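Local structure of catechol 1,2 dioxygenase (Acinetobacter radioresistens, 2XSU) at residues 12-15 with 16-20; 90-93 with 94-98; 128-131 with 132-136; 175-178 with 179-182. The protein probably catalyses the intradiol opening of the catechol ring by dioxygen at a ferric iron, giving cis,cis-muconate in the beta-ketoadipate pathway. The protein carries 1 engineered substitution. All coordinates share one frame; numbering follows the deposited sequence. Where two conformers were deposited one is given.

Contact 1: 12-15 with 16-20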
loop_
_atom_site.group_PDB
_atom_site.type_symbol
_atom_site.label_atom_id
_atom_site.label_comp_id
_atom_site.label_asym_id
_atom_site.label_seq_id
_atom_site.Cartn_x
_atom_site.Cartn_y
_atom_site.Cartn_z
ATOM N N ILE A 12 -19.165 -6.144 12.849
ATOM C CA ILE A 12 -18.023 -5.488 12.198
ATOM C C ILE A 12 -18.225 -3.976 12.172
ATOM O O ILE A 12 -17.326 -3.204 12.523
ATOM C CB ILE A 12 -17.798 -6.051 10.749
ATOM C CG1 ILE A 12 -17.160 -7.450 10.822
ATOM C CG2 ILE A 12 -16.973 -5.067 9.846
ATOM C CD1 ILE A 12 -17.251 -8.300 9.504
ATOM N N ASP A 13 -19.394 -3.535 11.693
ATOM C CA ASP A 13 -19.670 -2.109 11.608
ATOM C C ASP A 13 -19.583 -1.407 12.955
ATOM O O ASP A 13 -19.049 -0.292 13.032
ATOM C CB ASP A 13 -21.044 -1.879 10.959
ATOM C CG ASP A 13 -21.023 -2.164 9.482
ATOM O OD1 ASP A 13 -19.911 -2.299 8.905
ATOM O OD2 ASP A 13 -22.120 -2.269 8.882
ATOM N N ALA A 14 -20.042 -2.079 14.008
ATOM C CA ALA A 14 -19.981 -1.519 15.353
ATOM C C ALA A 14 -18.531 -1.370 15.811
ATOM O O ALA A 14 -18.161 -0.320 16.343
ATOM C CB ALA A 14 -20.787 -2.382 16.336
ATOM N N LEU A 15 -17.711 -2.398 15.559
ATOM C CA LEU A 15 -16.269 -2.335 15.890
ATOM C C LEU A 15 -15.520 -1.228 15.134
ATOM O O LEU A 15 -14.747 -0.462 15.719
ATOM C CB LEU A 15 -15.614 -3.686 15.612
ATOM C CG LEU A 15 -15.893 -4.806 16.607
ATOM C CD1 LEU A 15 -15.381 -6.120 16.017
ATOM C CD2 LEU A 15 -15.206 -4.512 17.938
ATOM N N VAL A 16 -15.763 -1.146 13.825
ATOM C CA VAL A 16 -15.124 -0.096 13.014
ATOM C C VAL A 16 -15.505 1.302 13.525
ATOM O O VAL A 16 -14.633 2.192 13.609
ATOM C CB VAL A 16 -15.457 -0.269 11.512
ATOM C CG1 VAL A 16 -14.951 0.937 10.701
ATOM C CG2 VAL A 16 -14.774 -1.498 10.967
ATOM N N LYS A 17 -16.788 1.477 13.876
ATOM C CA LYS A 17 -17.273 2.755 14.416
ATOM C C LYS A 17 -16.603 3.075 15.753
ATOM O O LYS A 17 -16.143 4.205 15.975
ATOM C CB LYS A 17 -18.802 2.741 14.548
ATOM C CG LYS A 17 -19.376 4.039 15.081
ATOM C CD LYS A 17 -20.895 3.981 15.114
ATOM C CE LYS A 17 -21.459 5.296 15.627
ATOM N NZ LYS A 17 -21.378 5.353 17.111
ATOM N N GLN A 18 -16.548 2.086 16.637
ATOM C CA GLN A 18 -15.945 2.283 17.960
ATOM C C GLN A 18 -14.497 2.737 17.854
ATOM O O GLN A 18 -14.058 3.624 18.594
ATOM C CB GLN A 18 -15.999 0.987 18.743
ATOM C CG GLN A 18 -17.385 0.680 19.252
ATOM C CD GLN A 18 -17.526 -0.754 19.713
ATOM O OE1 GLN A 18 -16.538 -1.418 20.050
ATOM N NE2 GLN A 18 -18.769 -1.241 19.739
ATOM N N MET A 19 -13.760 2.133 16.914
ATOM C CA MET A 19 -12.335 2.414 16.769
ATOM C C MET A 19 -12.010 3.681 15.977
ATOM O O MET A 19 -11.037 4.396 16.293
ATOM C CB MET A 19 -11.613 1.181 16.189
ATOM C CG MET A 19 -11.723 -0.061 17.089
ATOM S SD MET A 19 -10.752 -1.492 16.550
ATOM C CE MET A 19 -11.548 -1.828 14.972
ATOM N N ASN A 20 -12.828 3.997 14.972
ATOM C CA ASN A 20 -12.442 5.019 13.993
ATOM C C ASN A 20 -13.310 6.276 13.961
ATOM O O ASN A 20 -12.919 7.295 13.360
ATOM C CB ASN A 20 -12.320 4.407 12.583
ATOM C CG ASN A 20 -11.109 3.497 12.473
ATOM O OD1 ASN A 20 -9.979 3.969 12.416
ATOM N ND2 ASN A 20 -11.344 2.179 12.492
HETATM O O HOH W 1 -20.438 0.825 18.118
#
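Val16 lies in helix 9-20, its N giving a nearly straight bond (171°) to Ile12 O at 2.9 Å, while the CG2 methyls of Val16 and Ile12 lie 4.3 Å apart on one helix face. Lys17 repeats the i to i+4 bond to Asp13 O, but its chain is stretched as far as CE and bends only at the last torsion to bring NZ into a salt bridge with Asp22; Asp13 in turn pairs with Arg9. Gln18 folds back over the preceding turn: CG, beside its own backbone N (chi1 -75°), packs 3.2 Å from Ala14 O. One water joins the amide to this carbonyl, donating to Ala14 O and accepting from Gln18 NE2 at 3.1 Å. Ala14 O accepts bonds from both this water and Gln18 N. Met19 bonds to Leu15 O, and a bend at chi3 (-63°) returns CE to 3.6 Å from that same Leu15 O. Asn20 closes the helix, its N reaching Val16 O. Ile12 and Val16 lie against Phe44 of helix 30-49, while in the dimer Leu15 packs on Leu88 and Met19 on Phe256 of the second subunit, whose Leu80 O accepts a bond from Asn20 ND2.

Contact 2: 90-93 with 94-98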
loop_
_atom_site.group_PDB
_atom_site.type_symbol
_atom_site.label_atom_id
_atom_site.label_comp_id
_atom_site.label_asym_id
_atom_site.label_seq_id
_atom_site.Cartn_x
_atom_site.Cartn_y
_atom_site.Cartn_z
ATOM N N ALA A 90 -15.962 6.681 -16.171
ATOM C CA ALA A 90 -15.995 8.009 -16.727
ATOM C C ALA A 90 -16.815 8.003 -18.017
ATOM O O ALA A 90 -17.565 8.951 -18.283
ATOM C CB ALA A 90 -14.583 8.517 -16.976
ATOM N N ASP A 91 -16.663 6.936 -18.810
ATOM C CA ASP A 91 -17.424 6.805 -20.066
ATOM C C ASP A 91 -18.930 6.727 -19.772
ATOM O O ASP A 91 -19.727 7.335 -20.502
ATOM C CB ASP A 91 -17.001 5.565 -20.879
ATOM C CG ASP A 91 -15.713 5.778 -21.674
ATOM O OD1 ASP A 91 -15.237 6.912 -21.810
ATOM O OD2 ASP A 91 -15.194 4.765 -22.184
ATOM N N GLU A 92 -19.303 5.998 -18.721
ATOM C CA GLU A 92 -20.729 5.869 -18.376
ATOM C C GLU A 92 -21.302 7.166 -17.823
ATOM O O GLU A 92 -22.461 7.523 -18.160
ATOM C CB GLU A 92 -20.963 4.697 -17.414
ATOM C CG GLU A 92 -22.442 4.348 -17.228
ATOM C CD GLU A 92 -23.071 3.534 -18.375
ATOM O OE1 GLU A 92 -22.426 3.277 -19.415
ATOM O OE2 GLU A 92 -24.252 3.144 -18.225
ATOM N N ALA A 93 -20.523 7.878 -16.994
ATOM C CA ALA A 93 -20.916 9.228 -16.551
ATOM C C ALA A 93 -21.124 10.179 -17.735
ATOM O O ALA A 93 -22.098 10.961 -17.750
ATOM C CB ALA A 93 -19.888 9.811 -15.578
ATOM N N ASP A 94 -20.246 10.098 -18.746
ATOM C CA ASP A 94 -20.360 10.973 -19.918
ATOM C C ASP A 94 -21.584 10.612 -20.736
ATOM O O ASP A 94 -22.316 11.514 -21.190
ATOM C CB ASP A 94 -19.118 10.892 -20.810
ATOM C CG ASP A 94 -17.938 11.697 -20.274
ATOM O OD1 ASP A 94 -18.002 12.416 -19.243
ATOM O OD2 ASP A 94 -16.871 11.534 -20.896
ATOM N N ALA A 95 -21.854 9.317 -20.872
ATOM C CA ALA A 95 -23.066 8.870 -21.589
ATOM C C ALA A 95 -24.315 9.427 -20.914
ATOM O O ALA A 95 -25.245 9.915 -21.602
ATOM C CB ALA A 95 -23.146 7.354 -21.683
ATOM N N LYS A 96 -24.361 9.353 -19.587
ATOM C CA LYS A 96 -25.544 9.833 -18.841
ATOM C C LYS A 96 -25.679 11.361 -18.927
ATOM O O LYS A 96 -26.764 11.914 -18.703
ATOM C CB LYS A 96 -25.511 9.343 -17.396
ATOM C CG LYS A 96 -25.861 7.859 -17.290
ATOM C CD LYS A 96 -25.510 7.249 -15.935
ATOM C CE LYS A 96 -25.752 5.743 -15.929
ATOM N NZ LYS A 96 -25.336 5.140 -14.615
ATOM N N ALA A 97 -24.583 12.038 -19.259
ATOM C CA ALA A 97 -24.618 13.488 -19.517
ATOM C C ALA A 97 -24.982 13.862 -20.959
ATOM O O ALA A 97 -25.123 15.054 -21.286
ATOM C CB ALA A 97 -23.253 14.121 -19.108
ATOM N N GLY A 98 -25.120 12.870 -21.827
ATOM C CA GLY A 98 -25.361 13.109 -23.250
ATOM C C GLY A 98 -24.137 13.574 -24.018
ATOM O O GLY A 98 -24.241 13.966 -25.187
HETATM O O HOH W 2 -16.650 11.665 -17.170
HETATM O O HOH W 3 -25.157 2.258 -15.833
#
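The carboxylates of Glu92 and Asp94 are the flat groups that meet the adjoining turn in this last stretch of helix 82-96, which finishes in a Schellman motif at Gly98. Beside the Glu92 carboxylate runs the end of the Lys96 chain, with CE 3.8 Å from OE2. The Asp94 carboxylate is turned back along the helix, and its CG comes within 3.4 Å of Ala90 O. A water donates both to Asp94 OD1, at 2.6 Å, and to Ala90 O, linking the carboxylate to the turn before it. The two oxygens of Asp94 also carry salt bridges, OD2 to Arg105 and OD1 to Arg236, and Asp91 is paired with Arg105 and Arg259. Arg105 thus bridges two acids one turn apart, which would be expected to offset the like charges gathered on this face. Asp94, Ala95 and Lys96 make regular i to i+4 backbone bonds to Ala90, Asp91 and Glu92, but the next one, from Ala97 N to Ala93 O, is weak (3.1 Å). Gly98, at phi 75°, turns the chain off the axis, and its N bonds to Ala95 O at 3.0 Å. On the other flank Lys96 NZ bonds to His6 of the second subunit, in the N-terminal hexahistidine stretch, probably an expression tag. Glu92 leaves its backbone with CG anti to N (chi1 -169°) and bends at chi2, which sets OE2 4.3 Å from Lys96 NZ, beyond a salt bridge. A water bridges the two, donating to Glu92 OE2 at 2.7 Å and accepting from Lys96 NZ.

Contact 3: 128-131 with 132-136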
loop_
_atom_site.group_PDB
_atom_site.type_symbol
_atom_site.label_atom_id
_atom_site.label_comp_id
_atom_site.label_asym_id
_atom_site.label_seq_id
_atom_site.Cartn_x
_atom_site.Cartn_y
_atom_site.Cartn_z
ATOM N N GLY A 128 18.268 10.690 -31.492
ATOM C CA GLY A 128 19.048 10.045 -32.555
ATOM C C GLY A 128 19.998 8.947 -32.084
ATOM O O GLY A 128 20.695 8.327 -32.919
ATOM N N SER A 129 20.027 8.676 -30.771
ATOM C CA SER A 129 20.957 7.681 -30.207
ATOM C C SER A 129 20.648 6.239 -30.592
ATOM O O SER A 129 21.477 5.342 -30.367
ATOM C CB SER A 129 21.054 7.786 -28.686
ATOM O OG SER A 129 19.814 7.464 -28.071
ATOM N N GLU A 130 19.464 6.023 -31.161
ATOM C CA GLU A 130 19.075 4.692 -31.643
ATOM C C GLU A 130 18.912 4.635 -33.166
ATOM O O GLU A 130 18.287 3.718 -33.679
ATOM C CB GLU A 130 17.758 4.251 -30.978
ATOM C CG GLU A 130 17.821 4.187 -29.459
ATOM C CD GLU A 130 16.640 3.421 -28.852
ATOM O OE1 GLU A 130 15.480 3.713 -29.218
ATOM O OE2 GLU A 130 16.879 2.531 -28.004
ATOM N N SER A 131 19.474 5.592 -33.896
ATOM C CA SER A 131 19.166 5.728 -35.317
ATOM C C SER A 131 19.622 4.538 -36.169
ATOM O O SER A 131 19.095 4.332 -37.260
ATOM C CB SER A 131 19.706 7.050 -35.874
ATOM O OG SER A 131 21.132 7.059 -35.798
ATOM N N ASP A 132 20.571 3.755 -35.659
ATOM C CA ASP A 132 21.065 2.586 -36.399
ATOM C C ASP A 132 20.409 1.293 -35.926
ATOM O O ASP A 132 20.806 0.192 -36.353
ATOM C CB ASP A 132 22.595 2.461 -36.310
ATOM C CG ASP A 132 23.336 3.585 -37.032
ATOM O OD1 ASP A 132 22.804 4.193 -38.003
ATOM O OD2 ASP A 132 24.489 3.860 -36.609
ATOM N N LYS A 133 19.379 1.394 -35.069
ATOM C CA LYS A 133 18.779 0.174 -34.513
ATOM C C LYS A 133 17.266 0.163 -34.361
ATOM O O LYS A 133 16.696 -0.791 -33.813
ATOM C CB LYS A 133 19.421 -0.215 -33.186
ATOM C CG LYS A 133 19.227 0.780 -32.059
ATOM C CD LYS A 133 20.058 0.304 -30.861
ATOM C CE LYS A 133 19.726 1.074 -29.597
ATOM N NZ LYS A 133 20.536 0.590 -28.410
ATOM N N VAL A 134 16.619 1.201 -34.852
ATOM C CA VAL A 134 15.162 1.277 -34.772
ATOM C C VAL A 134 14.638 2.056 -35.971
ATOM O O VAL A 134 15.334 2.958 -36.494
ATOM C CB VAL A 134 14.671 1.916 -33.419
ATOM C CG1 VAL A 134 14.928 3.404 -33.396
ATOM C CG2 VAL A 134 13.202 1.620 -33.210
ATOM N N ASP A 135 13.418 1.710 -36.398
ATOM C CA ASP A 135 12.746 2.426 -37.498
ATOM C C ASP A 135 12.392 3.856 -37.090
ATOM O O ASP A 135 11.977 4.115 -35.942
ATOM C CB ASP A 135 11.439 1.738 -37.923
ATOM C CG ASP A 135 11.653 0.392 -38.596
ATOM O OD1 ASP A 135 12.767 0.109 -39.077
ATOM O OD2 ASP A 135 10.660 -0.354 -38.686
ATOM N N THR A 136 12.569 4.775 -38.036
ATOM C CA THR A 136 12.034 6.125 -37.915
ATOM C C THR A 136 10.504 6.090 -38.089
ATOM O O THR A 136 9.964 5.324 -38.897
ATOM C CB THR A 136 12.641 7.021 -39.014
ATOM O OG1 THR A 136 14.039 7.169 -38.768
ATOM C CG2 THR A 136 12.018 8.381 -38.999
HETATM O O HOH W 4 22.067 3.627 -33.074
HETATM O O HOH W 5 19.234 2.450 -26.803
HETATM O O HOH W 6 17.418 2.452 -38.285
#
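Glu130 and Lys133 meet in a surface loop whose first bend, Gly128 to Ser131, is a type I beta turn; the loop joins strands 122-124 and 136-145 of the dioxygenase beta-sandwich. Overlapping that turn, Lys133 N bonds to Glu130 O at 2.9 Å, approaching from above the carbonyl plane, and so bends the chain a second time. Lys133 holds CG in the crowded position between its backbone N and carbonyl carbon (chi1 64°), which lays CG 3.9 Å from Glu130 CB; beyond this the lysine is extended and runs obliquely across the glutamate. Glu130, with CG beside its own N (chi1 -59°), is extended too, and the methylene CE of Lys133 passes 3.7 Å from its CG. Val134 places CG1 between its backbone N and carbonyl carbon (chi1 73°), against Glu130 CB at 3.8 Å. Val134 also rests on Thr196 of strand 190-196 and on Ser163. A water donates to both Ser131 O and Val134 O, linking the two carbonyls. Glu130 OE2 is hydrogen-bonded to Ser163 OG. The same oxygen lies 4.2 Å from Lys133 NZ, too far for a salt bridge, and a water connects them, donating to Glu130 OE2 at 2.6 Å and accepting from Lys133 NZ at 2.8 Å.

Contact 4: 175-178 with 179-182; sequences SDFN and LRRT
This is a buried turn-to-strand contact, in which Phe177 meets Arg180 and Arg181 where the loop after strand 155-159 enters strand 180-184 of the beta-sandwich. Two consecutive type II turns, Ser175 to Asn178 and Phe177 to Arg180, shape the entry, with Phe177 and Leu179 both at positive phi. The second turn is closed by Arg180 N, which bonds to Phe177 O at 3.1 Å from above the carbonyl plane. Phe177 O, at the edge of the Arg181 guanidinium, also takes a weak bond from its NH1, bent to 122°. A bend at chi2 (-66°) swings the Arg181 chain back over the turn, and NH1 makes its straighter bond to Arg180 O at 2.8 Å. NH2 reaches the Asn178 amide through a water, which donates to Asn178 OD1 and accepts from Arg181 NH2 at 2.9 Å. Phe177 and Arg180 cross at about a right angle, with ring and guanidinium planes 81° apart; Phe177 CD1 touches Arg180 CD at 4.0 Å. Leu179 lies alongside Asn178, whose ND2 bonds to Gln174. The extended Arg180 chain delivers its guanidinium to Ser168 O and Leu111 O and against Tyr167, a ligand of the ferric iron. Carbonyl groups thus satisfy much of the buried arginine, and its charge would probably polarise the surroundings of that tyrosine; Arg181 instead links the turn to the strand through Phe177 O, Arg180 O and water.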
loop_
_atom_site.group_PDB
_atom_site.type_symbol
_atom_site.label_atom_id
_atom_site.label_comp_id
_atom_site.label_asym_id
_atom_site.label_seq_id
_atom_site.Cartn_x
_atom_site.Cartn_y
_atom_site.Cartn_z
ATOM N N SER A 175 18.695 10.436 -22.222
ATOM C CA SER A 175 18.760 11.865 -21.996
ATOM C C SER A 175 17.432 12.305 -21.375
ATOM O O SER A 175 16.366 11.699 -21.624
ATOM C CB SER A 175 19.060 12.631 -23.296
ATOM O OG SER A 175 18.133 12.339 -24.341
ATOM N N ASP A 176 17.492 13.334 -20.540
ATOM C CA ASP A 176 16.272 13.909 -19.995
ATOM C C ASP A 176 15.283 14.283 -21.111
ATOM O O ASP A 176 15.653 14.862 -22.156
ATOM C CB ASP A 176 16.578 15.136 -19.133
ATOM C CG ASP A 176 17.799 14.939 -18.269
ATOM O OD1 ASP A 176 17.799 14.002 -17.425
ATOM O OD2 ASP A 176 18.752 15.725 -18.445
ATOM N N PHE A 177 14.031 13.898 -20.871
ATOM C CA PHE A 177 12.883 14.113 -21.775
ATOM C C PHE A 177 12.968 13.446 -23.150
ATOM O O PHE A 177 12.209 13.799 -24.046
ATOM C CB PHE A 177 12.534 15.599 -21.902
ATOM C CG PHE A 177 11.950 16.172 -20.651
ATOM C CD1 PHE A 177 10.663 15.817 -20.253
ATOM C CD2 PHE A 177 12.680 17.065 -19.876
ATOM C CE1 PHE A 177 10.092 16.348 -19.083
ATOM C CE2 PHE A 177 12.134 17.610 -18.713
ATOM C CZ PHE A 177 10.829 17.240 -18.310
ATOM N N ASN A 178 13.874 12.487 -23.301
ATOM C CA ASN A 178 13.909 11.746 -24.570
ATOM C C ASN A 178 12.511 11.133 -24.816
ATOM O O ASN A 178 11.894 10.572 -23.895
ATOM C CB ASN A 178 14.977 10.669 -24.557
ATOM C CG ASN A 178 15.293 10.142 -25.957
ATOM O OD1 ASN A 178 15.425 10.924 -26.906
ATOM N ND2 ASN A 178 15.419 8.823 -26.086
ATOM N N LEU A 179 12.018 11.269 -26.045
ATOM C CA LEU A 179 10.696 10.748 -26.460
ATOM C C LEU A 179 9.521 11.318 -25.652
ATOM O O LEU A 179 8.504 10.641 -25.469
ATOM C CB LEU A 179 10.706 9.195 -26.457
ATOM C CG LEU A 179 11.921 8.581 -27.182
ATOM C CD1 LEU A 179 11.948 7.058 -27.016
ATOM C CD2 LEU A 179 11.909 8.941 -28.688
ATOM N N ARG A 180 9.665 12.568 -25.207
ATOM C CA ARG A 180 8.578 13.306 -24.551
ATOM C C ARG A 180 8.567 14.725 -25.099
ATOM O O ARG A 180 9.564 15.444 -24.989
ATOM C CB ARG A 180 8.820 13.349 -23.026
ATOM C CG ARG A 180 8.944 11.981 -22.352
ATOM C CD ARG A 180 9.338 12.147 -20.876
ATOM N NE ARG A 180 9.458 10.864 -20.205
ATOM C CZ ARG A 180 8.428 10.166 -19.724
ATOM N NH1 ARG A 180 7.188 10.649 -19.845
ATOM N NH2 ARG A 180 8.652 8.996 -19.146
ATOM N N ARG A 181 7.448 15.151 -25.666
ATOM C CA ARG A 181 7.325 16.491 -26.260
ATOM C C ARG A 181 5.927 17.068 -26.087
ATOM O O ARG A 181 4.926 16.323 -26.024
ATOM C CB ARG A 181 7.670 16.485 -27.745
ATOM C CG ARG A 181 9.110 16.116 -28.104
ATOM C CD ARG A 181 10.133 17.163 -27.617
ATOM N NE ARG A 181 11.460 16.796 -28.130
ATOM C CZ ARG A 181 12.333 16.024 -27.503
ATOM N NH1 ARG A 181 12.064 15.540 -26.296
ATOM N NH2 ARG A 181 13.516 15.732 -28.075
ATOM N N THR A 182 5.855 18.400 -26.083
ATOM C CA THR A 182 4.597 19.106 -26.198
ATOM C C THR A 182 4.641 19.852 -27.519
ATOM O O THR A 182 5.586 20.631 -27.758
ATOM C CB THR A 182 4.421 20.124 -25.049
ATOM O OG1 THR A 182 4.367 19.409 -23.813
ATOM C CG2 THR A 182 3.143 20.964 -25.236
HETATM O O HOH W 7 14.981 15.267 -24.772
HETATM O O HOH W 8 15.396 13.741 -26.992
#

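How the contacts relate
Contact 4 is the buried member of the set, contacts 2 and 3 are surface sites, and contact 1 is partly buried. Contacts 1 and 2 are runs of i to i+4 bonds on separate helices, 9-20 and 82-96, and both touch the second subunit: contact 1 offers it mainly apolar side chains, while contact 2 meets its histidines with Glu92, Ala93 and Lys96. Contacts 3 and 4 belong to the dioxygenase domain, their nearest atoms about 5 Å apart without touching, and share Asp127 as a neighbour. Each depends on turns, but 128-136 links its charges through water at the surface, whereas 175-182 pairs two arginines with carbonyl oxygens, Arg180 beside the iron ligand Tyr167.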